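Local coordinates for DNA replication initiator (Cdc21/Cdc54) (Methanothermobacter thermautotrophicus, PDB 1LTL), which is the N-terminal part of an archaeal MCM protein, a zinc-binding replication factor that probably acts in the full-length chain as an ATP-driven single-stranded DNA helicase, at residues D124-R138 against S166-Q180. Numbering follows the deposited sequence.
Sequences DEIRPRIVKAVFECR and SFRLLQDESEFLDTQ. With ZN (zinc ion), chain G.
The guanidinium of R168 carries E136 OE1 over the centre of one face, 3.5 Å above its plane, while R138 NH2 lies at its edge; R138 rests a face of its own guanidinium on R168 CB. Further along, L169 CD1 sits over one face of the F135 ring, and I130 CG1 over one face of the F176 ring, whose edge meets Q171 CG and which packs edge-to-face with F235 of a second subunit. Because E136 OE1 stands above the R168 plane, the long salt bridge to R168 NE (3.6 Å) is charge attraction alone, no N-H pointing at the oxygen. Replacing R168 with an alanine would probably leave E136 OE1 without the charge facing it and R138 NH2 without the CG it touches. With C137 SG anti to the backbone N (chi1 173°), the sulfur reaches the zinc, shared with C140, C159 and C162, while CB stays against F167 CE2. At the corner, V131 and K132 face E175 in a classic beta bulge, and K132 NZ pairs with E175 OE2 at 3.6 Å. S174 OG accepts from V134 N (2.9 Å) and donates to L170 O. Paired backbone bonds, R127 with T179 and E136 with R168, join strand 113-137 to strands 175-185 and 167-169 of the MCM OB domain. Near the zinc, backbone bonds and metal give the direct grip, while E136 probably offsets some repulsion between R138 and R168.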
loop_
_atom_site.group_PDB
_atom_site.type_symbol
_atom_site.label_atom_id
_atom_site.label_comp_id
_atom_site.label_asym_id
_atom_site.label_seq_id
_atom_site.Cartn_x
_atom_site.Cartn_y
_atom_site.Cartn_z
ATOM N N ASP A 124 45.465 -21.725 -1.339
ATOM C CA ASP A 124 44.966 -20.525 -2.005
ATOM C C ASP A 124 45.471 -19.216 -1.410
ATOM O O ASP A 124 45.998 -19.177 -0.302
ATOM C CB ASP A 124 43.432 -20.504 -2.014
ATOM C CG ASP A 124 42.830 -21.703 -2.733
ATOM O OD1 ASP A 124 43.119 -21.906 -3.936
ATOM O OD2 ASP A 124 42.058 -22.442 -2.090
ATOM N N GLU A 125 45.282 -18.142 -2.170
ATOM C CA GLU A 125 45.692 -16.795 -1.791
ATOM C C GLU A 125 44.954 -16.335 -0.540
ATOM O O GLU A 125 43.805 -16.703 -0.312
ATOM C CB GLU A 125 45.391 -15.838 -2.954
ATOM C CG GLU A 125 45.774 -14.363 -2.729
ATOM C CD GLU A 125 47.273 -14.079 -2.906
ATOM O OE1 GLU A 125 47.789 -14.246 -4.045
ATOM O OE2 GLU A 125 47.929 -13.689 -1.902
ATOM N N ILE A 126 45.623 -15.534 0.274
ATOM C CA ILE A 126 44.992 -15.027 1.474
ATOM C C ILE A 126 44.160 -13.799 1.089
ATOM O O ILE A 126 44.664 -12.907 0.417
ATOM C CB ILE A 126 46.038 -14.618 2.516
ATOM C CG1 ILE A 126 46.944 -15.811 2.845
ATOM C CG2 ILE A 126 45.357 -14.049 3.738
ATOM C CD1 ILE A 126 48.050 -16.062 1.775
ATOM N N ARG A 127 42.883 -13.766 1.471
ATOM C CA ARG A 127 42.023 -12.622 1.152
ATOM C C ARG A 127 41.314 -12.214 2.421
ATOM O O ARG A 127 41.267 -12.960 3.397
ATOM C CB ARG A 127 40.921 -12.957 0.141
ATOM C CG ARG A 127 41.344 -13.591 -1.156
ATOM C CD ARG A 127 40.144 -14.273 -1.862
ATOM N NE ARG A 127 40.562 -15.333 -2.800
ATOM C CZ ARG A 127 41.152 -15.132 -3.984
ATOM N NH1 ARG A 127 41.401 -13.890 -4.413
ATOM N NH2 ARG A 127 41.512 -16.181 -4.726
ATOM N N PRO A 128 40.772 -11.005 2.447
ATOM C CA PRO A 128 40.086 -10.672 3.691
ATOM C C PRO A 128 38.583 -11.013 3.582
ATOM O O PRO A 128 38.075 -11.369 2.504
ATOM C CB PRO A 128 40.344 -9.175 3.831
ATOM C CG PRO A 128 40.471 -8.719 2.404
ATOM C CD PRO A 128 41.232 -9.803 1.736
ATOM N N ARG A 129 37.875 -10.927 4.703
ATOM C CA ARG A 129 36.449 -11.177 4.709
ATOM C C ARG A 129 35.889 -10.369 5.860
ATOM O O ARG A 129 36.581 -10.111 6.829
ATOM C CB ARG A 129 36.141 -12.660 4.909
ATOM C CG ARG A 129 35.880 -13.082 6.349
ATOM C CD ARG A 129 35.212 -14.433 6.361
ATOM N NE ARG A 129 35.308 -15.121 7.652
ATOM C CZ ARG A 129 34.681 -14.753 8.763
ATOM N NH1 ARG A 129 33.895 -13.682 8.774
ATOM N NH2 ARG A 129 34.823 -15.477 9.865
ATOM N N ILE A 130 34.634 -9.964 5.762
ATOM C CA ILE A 130 34.062 -9.176 6.826
ATOM C C ILE A 130 33.714 -10.062 7.999
ATOM O O ILE A 130 33.051 -11.076 7.822
ATOM C CB ILE A 130 32.801 -8.453 6.348
ATOM C CG1 ILE A 130 33.155 -7.573 5.154
ATOM C CG2 ILE A 130 32.201 -7.648 7.472
ATOM C CD1 ILE A 130 32.027 -6.785 4.602
ATOM N N VAL A 131 34.176 -9.707 9.196
ATOM C CA VAL A 131 33.841 -10.496 10.382
ATOM C C VAL A 131 32.759 -9.780 11.131
ATOM O O VAL A 131 31.901 -10.406 11.720
ATOM C CB VAL A 131 35.009 -10.651 11.366
ATOM C CG1 VAL A 131 35.876 -11.829 10.974
ATOM C CG2 VAL A 131 35.815 -9.377 11.412
ATOM N N LYS A 132 32.811 -8.457 11.132
ATOM C CA LYS A 132 31.801 -7.679 11.827
ATOM C C LYS A 132 31.255 -6.687 10.831
ATOM O O LYS A 132 31.896 -5.689 10.536
ATOM C CB LYS A 132 32.424 -6.951 13.022
ATOM C CG LYS A 132 31.415 -6.262 13.943
ATOM C CD LYS A 132 32.099 -5.610 15.163
ATOM C CE LYS A 132 32.850 -6.652 16.036
ATOM N NZ LYS A 132 33.765 -6.054 17.089
ATOM N N ALA A 133 30.082 -6.992 10.285
ATOM C CA ALA A 133 29.440 -6.127 9.304
ATOM C C ALA A 133 28.588 -5.093 10.004
ATOM O O ALA A 133 27.856 -5.392 10.942
ATOM C CB ALA A 133 28.584 -6.939 8.373
ATOM N N VAL A 134 28.690 -3.860 9.551
ATOM C CA VAL A 134 27.898 -2.811 10.148
ATOM C C VAL A 134 26.805 -2.407 9.180
ATOM O O VAL A 134 27.076 -2.125 8.018
ATOM C CB VAL A 134 28.770 -1.606 10.491
ATOM C CG1 VAL A 134 27.905 -0.449 10.926
ATOM C CG2 VAL A 134 29.739 -1.993 11.582
ATOM N N PHE A 135 25.565 -2.391 9.641
ATOM C CA PHE A 135 24.489 -2.015 8.750
ATOM C C PHE A 135 23.796 -0.738 9.181
ATOM O O PHE A 135 23.746 -0.391 10.370
ATOM C CB PHE A 135 23.425 -3.105 8.666
ATOM C CG PHE A 135 23.929 -4.436 8.194
ATOM C CD1 PHE A 135 24.527 -5.315 9.073
ATOM C CD2 PHE A 135 23.758 -4.829 6.877
ATOM C CE1 PHE A 135 24.945 -6.554 8.647
ATOM C CE2 PHE A 135 24.174 -6.070 6.445
ATOM C CZ PHE A 135 24.766 -6.930 7.330
ATOM N N GLU A 136 23.262 -0.037 8.187
ATOM C CA GLU A 136 22.501 1.173 8.427
ATOM C C GLU A 136 21.053 0.761 8.198
ATOM O O GLU A 136 20.690 0.248 7.143
ATOM C CB GLU A 136 22.870 2.254 7.429
ATOM C CG GLU A 136 22.047 3.522 7.552
ATOM C CD GLU A 136 22.211 4.431 6.334
ATOM O OE1 GLU A 136 21.628 4.132 5.255
ATOM O OE2 GLU A 136 22.940 5.447 6.452
ATOM N N CYS A 137 20.234 0.952 9.214
ATOM C CA CYS A 137 18.836 0.631 9.101
ATOM C C CYS A 137 18.169 1.680 8.206
ATOM O O CYS A 137 18.216 2.864 8.501
ATOM C CB CYS A 137 18.186 0.650 10.468
ATOM S SG CYS A 137 16.423 0.452 10.317
ATOM N N ARG A 138 17.539 1.244 7.123
ATOM C CA ARG A 138 16.897 2.168 6.215
ATOM C C ARG A 138 15.653 2.790 6.790
ATOM O O ARG A 138 15.068 3.684 6.200
ATOM C CB ARG A 138 16.602 1.465 4.897
ATOM C CG ARG A 138 17.881 1.023 4.244
ATOM C CD ARG A 138 17.679 0.454 2.871
ATOM N NE ARG A 138 18.704 0.971 1.970
ATOM C CZ ARG A 138 19.209 0.302 0.934
ATOM N NH1 ARG A 138 18.779 -0.934 0.663
ATOM N NH2 ARG A 138 20.141 0.874 0.162
ATOM N N SER A 166 14.654 -3.483 6.688
ATOM C CA SER A 166 15.520 -3.294 5.548
ATOM C C SER A 166 16.824 -2.597 5.951
ATOM O O SER A 166 16.801 -1.572 6.617
ATOM C CB SER A 166 14.748 -2.495 4.505
ATOM O OG SER A 166 15.591 -2.100 3.439
ATOM N N PHE A 167 17.958 -3.161 5.552
ATOM C CA PHE A 167 19.242 -2.595 5.906
ATOM C C PHE A 167 20.182 -2.411 4.737
ATOM O O PHE A 167 20.046 -3.065 3.707
ATOM C CB PHE A 167 19.940 -3.469 6.939
ATOM C CG PHE A 167 19.121 -3.734 8.145
ATOM C CD1 PHE A 167 18.153 -4.715 8.134
ATOM C CD2 PHE A 167 19.278 -2.968 9.279
ATOM C CE1 PHE A 167 17.351 -4.916 9.222
ATOM C CE2 PHE A 167 18.466 -3.169 10.378
ATOM C CZ PHE A 167 17.507 -4.143 10.349
ATOM N N ARG A 168 21.147 -1.513 4.923
ATOM C CA ARG A 168 22.161 -1.221 3.925
ATOM C C ARG A 168 23.507 -1.454 4.595
ATOM O O ARG A 168 23.771 -0.933 5.682
ATOM C CB ARG A 168 22.064 0.231 3.468
ATOM C CG ARG A 168 23.013 0.573 2.337
ATOM C CD ARG A 168 23.704 1.905 2.557
ATOM N NE ARG A 168 22.919 3.018 2.039
ATOM C CZ ARG A 168 23.251 4.302 2.182
ATOM N NH1 ARG A 168 24.362 4.658 2.836
ATOM N NH2 ARG A 168 22.468 5.239 1.663
ATOM N N LEU A 169 24.362 -2.235 3.950
ATOM C CA LEU A 169 25.669 -2.540 4.515
ATOM C C LEU A 169 26.624 -1.391 4.356
ATOM O O LEU A 169 26.764 -0.862 3.271
ATOM C CB LEU A 169 26.257 -3.762 3.825
ATOM C CG LEU A 169 27.689 -4.117 4.177
ATOM C CD1 LEU A 169 27.829 -4.408 5.658
ATOM C CD2 LEU A 169 28.090 -5.311 3.372
ATOM N N LEU A 170 27.303 -1.010 5.426
ATOM C CA LEU A 170 28.274 0.082 5.331
ATOM C C LEU A 170 29.672 -0.500 5.355
ATOM O O LEU A 170 30.255 -0.619 6.421
ATOM C CB LEU A 170 28.104 1.052 6.500
ATOM C CG LEU A 170 26.711 1.650 6.634
ATOM C CD1 LEU A 170 26.655 2.603 7.788
ATOM C CD2 LEU A 170 26.338 2.335 5.340
ATOM N N GLN A 171 30.221 -0.851 4.193
ATOM C CA GLN A 171 31.552 -1.452 4.170
ATOM C C GLN A 171 32.644 -0.679 4.894
ATOM O O GLN A 171 33.432 -1.274 5.624
ATOM C CB GLN A 171 32.020 -1.714 2.745
ATOM C CG GLN A 171 33.364 -2.417 2.705
ATOM C CD GLN A 171 33.840 -2.712 1.290
ATOM O OE1 GLN A 171 33.100 -3.272 0.476
ATOM N NE2 GLN A 171 35.088 -2.349 0.994
ATOM N N ASP A 172 32.698 0.634 4.697
ATOM C CA ASP A 172 33.725 1.447 5.335
ATOM C C ASP A 172 33.699 1.432 6.849
ATOM O O ASP A 172 34.628 1.923 7.490
ATOM C CB ASP A 172 33.650 2.890 4.857
ATOM C CG ASP A 172 33.924 3.021 3.373
ATOM O OD1 ASP A 172 34.611 2.121 2.808
ATOM O OD2 ASP A 172 33.463 4.032 2.769
ATOM N N GLU A 173 32.649 0.878 7.434
ATOM C CA GLU A 173 32.590 0.847 8.879
ATOM C C GLU A 173 32.698 -0.556 9.411
ATOM O O GLU A 173 32.668 -0.779 10.620
ATOM C CB GLU A 173 31.312 1.492 9.371
ATOM C CG GLU A 173 31.300 2.979 9.137
ATOM C CD GLU A 173 30.144 3.660 9.826
ATOM O OE1 GLU A 173 29.942 3.401 11.040
ATOM O OE2 GLU A 173 29.443 4.465 9.165
ATOM N N SER A 174 32.855 -1.502 8.498
ATOM C CA SER A 174 32.959 -2.886 8.878
ATOM C C SER A 174 34.394 -3.336 9.137
ATOM O O SER A 174 35.339 -2.744 8.620
ATOM C CB SER A 174 32.298 -3.726 7.797
ATOM O OG SER A 174 30.933 -3.376 7.707
ATOM N N GLU A 175 34.550 -4.375 9.954
ATOM C CA GLU A 175 35.868 -4.906 10.285
ATOM C C GLU A 175 36.174 -6.147 9.473
ATOM O O GLU A 175 35.338 -7.028 9.337
ATOM C CB GLU A 175 35.944 -5.228 11.781
ATOM C CG GLU A 175 36.031 -3.999 12.701
ATOM C CD GLU A 175 35.813 -4.343 14.178
ATOM O OE1 GLU A 175 36.367 -5.368 14.661
ATOM O OE2 GLU A 175 35.091 -3.576 14.867
ATOM N N PHE A 176 37.379 -6.203 8.929
ATOM C CA PHE A 176 37.788 -7.334 8.125
ATOM C C PHE A 176 38.665 -8.301 8.890
ATOM O O PHE A 176 38.990 -8.085 10.051
ATOM C CB PHE A 176 38.511 -6.863 6.869
ATOM C CG PHE A 176 37.611 -6.202 5.879
ATOM C CD1 PHE A 176 37.040 -4.970 6.150
ATOM C CD2 PHE A 176 37.283 -6.838 4.689
ATOM C CE1 PHE A 176 36.154 -4.381 5.257
ATOM C CE2 PHE A 176 36.392 -6.250 3.785
ATOM C CZ PHE A 176 35.830 -5.021 4.075
ATOM N N LEU A 177 39.081 -9.358 8.215
ATOM C CA LEU A 177 39.874 -10.377 8.864
ATOM C C LEU A 177 40.455 -11.313 7.819
ATOM O O LEU A 177 39.772 -11.675 6.870
ATOM C CB LEU A 177 38.959 -11.097 9.833
ATOM C CG LEU A 177 39.323 -12.462 10.362
ATOM C CD1 LEU A 177 39.103 -12.455 11.867
ATOM C CD2 LEU A 177 38.471 -13.518 9.673
ATOM N N ASP A 178 41.714 -11.709 7.957
ATOM C CA ASP A 178 42.292 -12.564 6.924
ATOM C C ASP A 178 41.798 -14.004 6.942
ATOM O O ASP A 178 41.693 -14.633 7.990
ATOM C CB ASP A 178 43.814 -12.514 6.994
ATOM C CG ASP A 178 44.361 -11.137 6.685
ATOM O OD1 ASP A 178 44.086 -10.608 5.567
ATOM O OD2 ASP A 178 45.072 -10.585 7.566
ATOM N N THR A 179 41.508 -14.515 5.755
ATOM C CA THR A 179 40.988 -15.865 5.595
ATOM C C THR A 179 41.764 -16.601 4.502
ATOM O O THR A 179 42.311 -15.985 3.597
ATOM C CB THR A 179 39.483 -15.807 5.214
ATOM O OG1 THR A 179 38.811 -16.971 5.714
ATOM C CG2 THR A 179 39.308 -15.730 3.691
ATOM N N GLN A 180 41.825 -17.919 4.581
ATOM C CA GLN A 180 42.559 -18.657 3.571
ATOM C C GLN A 180 42.025 -20.049 3.374
ATOM O O GLN A 180 41.549 -20.683 4.314
ATOM C CB GLN A 180 44.026 -18.734 3.929
ATOM C CG GLN A 180 44.809 -19.594 2.989
ATOM C CD GLN A 180 46.257 -19.564 3.339
ATOM O OE1 GLN A 180 46.616 -19.283 4.486
ATOM N NE2 GLN A 180 47.112 -19.856 2.371
HETATM ZN ZN ZN G . 15.667 1.163 12.504
#